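Local coordinates for mannan endo-1,4-beta-mannosidase (Mytilus edulis, PDB 2C0H), which hydrolyses internal beta-1,4-mannosidic linkages in mannans, galactomannans and glucomannans as a monomeric glycoside hydrolase of family 5, at residues A[21-32]-A[60-71]. The protein carries 3 engineered substitutions. Numbering follows the deposited sequence.
Sequences LSGANQAWVNYA and NSVRVWLHIEGE
S22 meets N60 through two bonds: its N gives to N60 OD1, and its O takes a straight bond from N60 N at 2.8 Å. The same OD1 accepts from S61 OG, while N60 ND2 turns to V349 O. Strands 21-25 and 61-68 run on as parallel TIM-barrel neighbours, joined through helix 40-56; A24 O receives R63 N. N25 lies alongside R63, amide and guanidinium planes 86° apart. With CG anti to the backbone N (chi1 176°) and the chain extended to NE, R63 runs beside N25, and NH1 meets N25 OD1 at 2.9 Å. Q26 N gives to R63 O, so both backbone polar atoms of R63 are held. Past the cis peptide, A27 O accepts W65 N, and A27 CB sits over the five-membered ring, 3.7 Å from its centroid. W28 CZ3 touches W65 CZ3 at 3.6 Å, planes oblique at 59°. I68 CD1 packs over the Y31 ring; a water lies within hydrogen-bonding distance of Y31 OH, E69 OE2 and E71 OE1. A32 CB meets I68 CD1 (3.8 Å) and E71 CD (3.5 Å). R63 NH2 salt-bridges D159 and NH1 E294, the probable nucleophile, consistent with N25 helping orient the guanidinium; A27 and W28 probably limit how W65, a likely substrate binder, can turn.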
ATOM      1  N   LEU A  21      -0.316  12.307  -5.211  1.00 11.20           N
ATOM      2  CA  LEU A  21       0.488  11.864  -4.068  1.00 11.74           C
ATOM      3  C   LEU A  21       1.942  11.649  -4.467  1.00 12.18           C
ATOM      4  O   LEU A  21       2.235  10.808  -5.267  1.00 13.89           O
ATOM      5  CB  LEU A  21      -0.080  10.581  -3.474  1.00 11.64           C
ATOM      6  CG  LEU A  21      -1.493  10.706  -2.900  1.00 13.03           C
ATOM      7  CD1 LEU A  21      -2.031   9.337  -2.490  1.00 14.14           C
ATOM      8  CD2 LEU A  21      -1.524  11.666  -1.738  1.00 14.13           C
ATOM      9  N   SER A  22       2.842  12.424  -3.879  1.00 12.26           N
ATOM     10  CA  SER A  22       4.264  12.346  -4.213  1.00 12.79           C
ATOM     11  C   SER A  22       5.052  12.105  -2.937  1.00 12.47           C
ATOM     12  O   SER A  22       4.927  12.865  -1.984  1.00 13.66           O
ATOM     13  CB  SER A  22       4.688  13.686  -4.780  1.00 13.18           C
ATOM     14  OG  SER A  22       6.082  13.692  -5.061  1.00 15.99           O
ATOM     15  N   GLY A  23       5.901  11.095  -2.908  1.00 11.10           N
ATOM     16  CA  GLY A  23       6.670  10.860  -1.696  1.00 11.39           C
ATOM     17  C   GLY A  23       7.481   9.605  -1.730  1.00 10.82           C
ATOM     18  O   GLY A  23       8.010   9.236  -2.768  1.00  9.98           O
ATOM     19  N   ALA A  24       7.547   8.940  -0.578  1.00 11.39           N
ATOM     20  CA  ALA A  24       8.434   7.821  -0.410  1.00 11.43           C
ATOM     21  C   ALA A  24       7.918   6.805   0.570  1.00 11.18           C
ATOM     22  O   ALA A  24       7.111   7.119   1.446  1.00 11.29           O
ATOM     23  CB  ALA A  24       9.784   8.314   0.044  1.00 11.99           C
ATOM     24  N   ASN A  25       8.418   5.596   0.420  1.00 10.74           N
ATOM     25  CA  ASN A  25       8.306   4.559   1.433  1.00 10.59           C
ATOM     26  C   ASN A  25       9.338   4.816   2.510  1.00 11.43           C
ATOM     27  O   ASN A  25      10.489   5.067   2.195  1.00 11.59           O
ATOM     28  CB  ASN A  25       8.600   3.184   0.809  1.00 10.99           C
ATOM     29  CG  ASN A  25       7.505   2.685  -0.080  1.00 12.03           C
ATOM     30  OD1 ASN A  25       6.658   1.912   0.371  1.00 14.74           O
ATOM     31  ND2 ASN A  25       7.536   3.065  -1.361  1.00 11.67           N
ATOM     32  N   GLN A  26       8.945   4.707   3.777  1.00 10.53           N
ATOM     33  CA  GLN A  26       9.936   4.774   4.867  1.00 10.94           C
ATOM     34  C   GLN A  26      10.895   3.576   4.709  1.00 12.24           C
ATOM     35  O   GLN A  26      12.110   3.781   4.668  1.00 12.61           O
ATOM     36  CB  GLN A  26       9.271   4.871   6.250  1.00 11.27           C
ATOM     37  CG  GLN A  26      10.226   5.209   7.418  1.00 11.93           C
ATOM     38  CD  GLN A  26      10.597   6.695   7.537  1.00 13.01           C
ATOM     39  OE1 GLN A  26       9.757   7.582   7.410  1.00 14.65           O
ATOM     40  NE2 GLN A  26      11.864   6.965   7.811  1.00 14.71           N
ATOM     41  N   ALA A  27      10.453   2.325   4.595  1.00 11.91           N
ATOM     42  CA  ALA A  27       9.131   1.807   4.958  1.00 12.18           C
ATOM     43  C   ALA A  27       9.126   1.417   6.448  1.00 12.40           C
ATOM     44  O   ALA A  27       8.083   1.040   6.990  1.00 12.62           O
ATOM     45  CB  ALA A  27       8.816   0.600   4.109  1.00 12.25           C
ATOM     46  N   TRP A  28      10.287   1.484   7.107  1.00 12.03           N
ATOM     47  CA  TRP A  28      10.440   1.201   8.534  1.00 12.52           C
ATOM     48  C   TRP A  28      11.663   1.934   9.098  1.00 12.70           C
ATOM     49  O   TRP A  28      12.481   2.468   8.344  1.00 12.84           O
ATOM     50  CB  TRP A  28      10.613  -0.317   8.760  1.00 12.30           C
ATOM     51  CG  TRP A  28      11.746  -0.922   7.982  1.00 12.99           C
ATOM     52  CD1 TRP A  28      13.068  -0.886   8.324  1.00 13.65           C
ATOM     53  CD2 TRP A  28      11.677  -1.640   6.742  1.00 11.46           C
ATOM     54  NE1 TRP A  28      13.821  -1.505   7.370  1.00 13.42           N
ATOM     55  CE2 TRP A  28      13.001  -1.984   6.385  1.00 12.83           C
ATOM     56  CE3 TRP A  28      10.631  -2.028   5.891  1.00 12.75           C
ATOM     57  CZ2 TRP A  28      13.295  -2.700   5.231  1.00 14.02           C
ATOM     58  CZ3 TRP A  28      10.924  -2.721   4.748  1.00 13.59           C
ATOM     59  CH2 TRP A  28      12.243  -3.061   4.425  1.00 14.27           C
ATOM     60  N   VAL A  29      11.790   1.941  10.414  1.00 12.79           N
ATOM     61  CA  VAL A  29      13.041   2.336  11.083  1.00 13.72           C
ATOM     62  C   VAL A  29      13.597   1.076  11.744  1.00 14.51           C
ATOM     63  O   VAL A  29      14.654   0.568  11.345  1.00 14.50           O
ATOM     64  CB  VAL A  29      12.837   3.507  12.064  1.00 13.52           C
ATOM     65  CG1 VAL A  29      14.141   3.803  12.836  1.00 14.40           C
ATOM     66  CG2 VAL A  29      12.341   4.750  11.301  1.00 15.03           C
ATOM     67  N   ASN A  30      12.865   0.537  12.717  1.00 15.43           N
ATOM     68  CA  ASN A  30      13.154  -0.795  13.237  1.00 15.81           C
ATOM     69  C   ASN A  30      12.071  -1.764  12.741  1.00 16.14           C
ATOM     70  O   ASN A  30      10.945  -1.729  13.226  1.00 16.51           O
ATOM     71  CB  ASN A  30      13.242  -0.804  14.764  1.00 17.33           C
ATOM     72  CG  ASN A  30      13.961  -2.064  15.314  1.00 17.90           C
ATOM     73  OD1 ASN A  30      14.872  -2.634  14.682  1.00 24.04           O
ATOM     74  ND2 ASN A  30      13.554  -2.484  16.500  1.00 25.46           N
ATOM     75  N   TYR A  31      12.448  -2.597  11.771  1.00 16.13           N
ATOM     76  CA  TYR A  31      11.521  -3.475  10.998  1.00 15.82           C
ATOM     77  C   TYR A  31      10.567  -4.247  11.897  1.00 16.37           C
ATOM     78  O   TYR A  31      11.010  -5.014  12.732  1.00 16.37           O
ATOM     79  CB  TYR A  31      12.337  -4.445  10.129  1.00 16.45           C
ATOM     80  CG  TYR A  31      11.571  -5.392   9.227  1.00 15.72           C
ATOM     81  CD1 TYR A  31      11.232  -5.039   7.932  1.00 14.82           C
ATOM     82  CD2 TYR A  31      11.253  -6.677   9.643  1.00 15.01           C
ATOM     83  CE1 TYR A  31      10.573  -5.916   7.091  1.00 16.09           C
ATOM     84  CE2 TYR A  31      10.595  -7.558   8.806  1.00 15.46           C
ATOM     85  CZ  TYR A  31      10.254  -7.171   7.533  1.00 16.74           C
ATOM     86  OH  TYR A  31       9.606  -8.044   6.699  1.00 17.82           O
ATOM     87  N   ALA A  32       9.267  -3.995  11.725  1.00 16.74           N
ATOM     88  CA  ALA A  32       8.169  -4.659  12.460  1.00 16.76           C
ATOM     89  C   ALA A  32       8.042  -4.277  13.941  1.00 17.22           C
ATOM     90  O   ALA A  32       7.205  -4.850  14.659  1.00 18.33           O
ATOM     91  CB  ALA A  32       8.247  -6.159  12.303  1.00 16.73           C
ATOM     92  N   ASN A  60       4.575  14.957  -0.101  1.00 12.36           N
ATOM     93  CA  ASN A  60       3.334  15.124   0.653  1.00 12.37           C
ATOM     94  C   ASN A  60       2.813  13.837   1.270  1.00 11.85           C
ATOM     95  O   ASN A  60       1.735  13.850   1.875  1.00 12.53           O
ATOM     96  CB  ASN A  60       2.240  15.756  -0.225  1.00 13.04           C
ATOM     97  CG  ASN A  60       1.880  14.925  -1.457  1.00 12.02           C
ATOM     98  OD1 ASN A  60       1.946  13.690  -1.458  1.00 12.45           O
ATOM     99  ND2 ASN A  60       1.458  15.611  -2.522  1.00 12.63           N
ATOM    100  N   SER A  61       3.543  12.734   1.140  1.00 11.19           N
ATOM    101  CA  SER A  61       3.061  11.461   1.683  1.00 12.00           C
ATOM    102  C   SER A  61       4.161  10.451   1.934  1.00 12.08           C
ATOM    103  O   SER A  61       5.174  10.429   1.230  1.00 12.74           O
ATOM    104  CB  SER A  61       1.981  10.850   0.786  1.00 12.36           C
ATOM    105  OG  SER A  61       2.325  10.898  -0.578  1.00 15.49           O
ATOM    106  N   VAL A  62       3.932   9.601   2.932  1.00 12.33           N
ATOM    107  CA  VAL A  62       4.873   8.558   3.344  1.00 12.35           C
ATOM    108  C   VAL A  62       4.088   7.259   3.529  1.00 12.70           C
ATOM    109  O   VAL A  62       3.007   7.290   4.133  1.00 12.26           O
ATOM    110  CB  VAL A  62       5.602   8.906   4.671  1.00 13.51           C
ATOM    111  CG1 VAL A  62       6.550   7.803   5.086  1.00 14.47           C
ATOM    112  CG2 VAL A  62       6.361  10.196   4.553  1.00 15.17           C
ATOM    113  N   ARG A  63       4.632   6.152   3.022  1.00 12.02           N
ATOM    114  CA  ARG A  63       4.122   4.796   3.278  1.00 12.48           C
ATOM    115  C   ARG A  63       5.001   4.144   4.354  1.00 12.80           C
ATOM    116  O   ARG A  63       6.238   4.097   4.236  1.00 13.09           O
ATOM    117  CB  ARG A  63       4.105   3.977   1.978  1.00 12.79           C
ATOM    118  CG  ARG A  63       3.685   2.505   2.066  1.00 13.43           C
ATOM    119  CD  ARG A  63       3.513   1.925   0.637  1.00 13.83           C
ATOM    120  NE  ARG A  63       3.076   0.518   0.556  1.00 14.71           N
ATOM    121  CZ  ARG A  63       3.803  -0.523   0.160  1.00 16.39           C
ATOM    122  NH1 ARG A  63       5.075  -0.395  -0.203  1.00 17.84           N
ATOM    123  NH2 ARG A  63       3.256  -1.729   0.116  1.00 15.27           N
ATOM    124  N   VAL A  64       4.360   3.623   5.392  1.00 12.95           N
ATOM    125  CA  VAL A  64       5.068   2.982   6.497  1.00 12.63           C
ATOM    126  C   VAL A  64       4.444   1.629   6.823  1.00 12.70           C
ATOM    127  O   VAL A  64       3.233   1.491   6.768  1.00 13.95           O
ATOM    128  CB  VAL A  64       5.084   3.885   7.741  1.00 13.68           C
ATOM    129  CG1 VAL A  64       3.710   4.063   8.331  1.00 15.34           C
ATOM    130  CG2 VAL A  64       6.032   3.363   8.796  1.00 15.03           C
ATOM    131  N   TRP A  65       5.268   0.633   7.124  1.00 11.81           N
ATOM    132  CA  TRP A  65       4.791  -0.730   7.419  1.00 12.01           C
ATOM    133  C   TRP A  65       4.568  -0.918   8.924  1.00 12.98           C
ATOM    134  O   TRP A  65       5.390  -0.501   9.750  1.00 13.59           O
ATOM    135  CB  TRP A  65       5.778  -1.775   6.885  1.00 12.19           C
ATOM    136  CG  TRP A  65       5.927  -1.847   5.364  1.00 11.91           C
ATOM    137  CD1 TRP A  65       5.423  -0.972   4.426  1.00 12.49           C
ATOM    138  CD2 TRP A  65       6.652  -2.828   4.640  1.00 12.40           C
ATOM    139  NE1 TRP A  65       5.789  -1.373   3.167  1.00 12.71           N
ATOM    140  CE2 TRP A  65       6.562  -2.500   3.269  1.00 12.71           C
ATOM    141  CE3 TRP A  65       7.392  -3.957   5.017  1.00 14.04           C
ATOM    142  CZ2 TRP A  65       7.167  -3.285   2.272  1.00 13.13           C
ATOM    143  CZ3 TRP A  65       7.989  -4.730   4.029  1.00 13.32           C
ATOM    144  CH2 TRP A  65       7.873  -4.388   2.678  1.00 14.10           C
ATOM    145  N   LEU A  66       3.450  -1.565   9.276  1.00 12.78           N
ATOM    146  CA  LEU A  66       2.986  -1.673  10.652  1.00 12.87           C
ATOM    147  C   LEU A  66       3.206  -3.091  11.246  1.00 13.03           C
ATOM    148  O   LEU A  66       4.243  -3.345  11.860  1.00 14.36           O
ATOM    149  CB  LEU A  66       1.510  -1.221  10.739  1.00 12.98           C
ATOM    150  CG  LEU A  66       0.950  -1.005  12.157  1.00 13.56           C
ATOM    151  CD1 LEU A  66       1.554   0.203  12.841  1.00 15.66           C
ATOM    152  CD2 LEU A  66      -0.554  -0.820  12.106  1.00 14.29           C
ATOM    153  N   HIS A  67       2.295  -4.038  11.037  1.00 13.12           N
ATOM    154  CA  HIS A  67       2.442  -5.369  11.679  1.00 13.47           C
ATOM    155  C   HIS A  67       3.467  -6.286  11.013  1.00 14.07           C
ATOM    156  O   HIS A  67       4.171  -7.016  11.715  1.00 14.02           O
ATOM    157  CB  HIS A  67       1.124  -6.145  11.723  1.00 13.57           C
ATOM    158  CG  HIS A  67      -0.044  -5.372  12.241  1.00 12.90           C
ATOM    159  ND1 HIS A  67      -0.029  -4.693  13.438  1.00 13.89           N
ATOM    160  CD2 HIS A  67      -1.308  -5.276  11.768  1.00 13.20           C
ATOM    161  CE1 HIS A  67      -1.226  -4.166  13.653  1.00 13.87           C
ATOM    162  NE2 HIS A  67      -2.019  -4.511  12.655  1.00 12.91           N
ATOM    163  N   ILE A  68       3.489  -6.283   9.672  1.00 14.00           N
ATOM    164  CA  ILE A  68       4.375  -7.088   8.818  1.00 14.97           C
ATOM    165  C   ILE A  68       4.002  -8.578   8.842  1.00 14.47           C
ATOM    166  O   ILE A  68       3.221  -9.028   7.991  1.00 13.82           O
ATOM    167  CB  ILE A  68       5.854  -6.771   9.097  1.00 14.37           C
ATOM    168  CG1 ILE A  68       6.050  -5.249   8.923  1.00 15.52           C
ATOM    169  CG2 ILE A  68       6.748  -7.574   8.162  1.00 15.32           C
ATOM    170  CD1 ILE A  68       7.500  -4.748   8.840  1.00 16.43           C
ATOM    171  N   GLU A  69       4.531  -9.340   9.795  1.00 15.99           N
ATOM    172  CA  GLU A  69       4.124 -10.745   9.968  1.00 17.64           C
ATOM    173  C   GLU A  69       3.720 -11.012  11.418  1.00 18.17           C
ATOM    174  O   GLU A  69       3.734 -12.164  11.863  1.00 20.19           O
ATOM    175  CB  GLU A  69       5.267 -11.704   9.590  1.00 18.36           C
ATOM    176  CG  GLU A  69       5.541 -11.906   8.107  1.00 20.22           C
ATOM    177  CD  GLU A  69       6.633 -12.959   7.877  1.00 21.45           C
ATOM    178  OE1 GLU A  69       6.339 -14.039   7.330  1.00 25.85           O
ATOM    179  OE2 GLU A  69       7.790 -12.714   8.282  1.00 27.26           O
ATOM    180  N   GLY A  70       3.406  -9.955  12.159  1.00 17.23           N
ATOM    181  CA  GLY A  70       2.958 -10.077  13.542  1.00 17.61           C
ATOM    182  C   GLY A  70       4.054 -10.280  14.566  1.00 17.66           C
ATOM    183  O   GLY A  70       3.790 -10.818  15.635  1.00 17.81           O
ATOM    184  N   GLU A  71       5.264  -9.815  14.273  1.00 18.04           N
ATOM    185  CA  GLU A  71       6.393  -9.914  15.218  1.00 18.48           C
ATOM    186  C   GLU A  71       6.160  -9.258  16.596  1.00 18.70           C
ATOM    187  O   GLU A  71       6.515  -9.846  17.625  1.00 19.70           O
ATOM    188  CB  GLU A  71       7.663  -9.304  14.590  1.00 19.13           C
ATOM    189  CG  GLU A  71       8.261 -10.095  13.413  1.00 21.17           C
ATOM    190  CD  GLU A  71       7.800  -9.660  12.021  1.00 23.85           C
ATOM    191  OE1 GLU A  71       8.623  -9.741  11.074  1.00 24.09           O
ATOM    192  OE2 GLU A  71       6.623  -9.275  11.849  1.00 20.32           O
TER
HETATM  193  O   HOH W   1       8.862 -10.397   8.248  1.00 27.20           O
HETATM  194  O   HOH W   2       4.939  -6.427  14.259  1.00 15.45           O
HETATM  195  O   HOH W   3       7.999  -1.297  10.915  1.00 19.46           O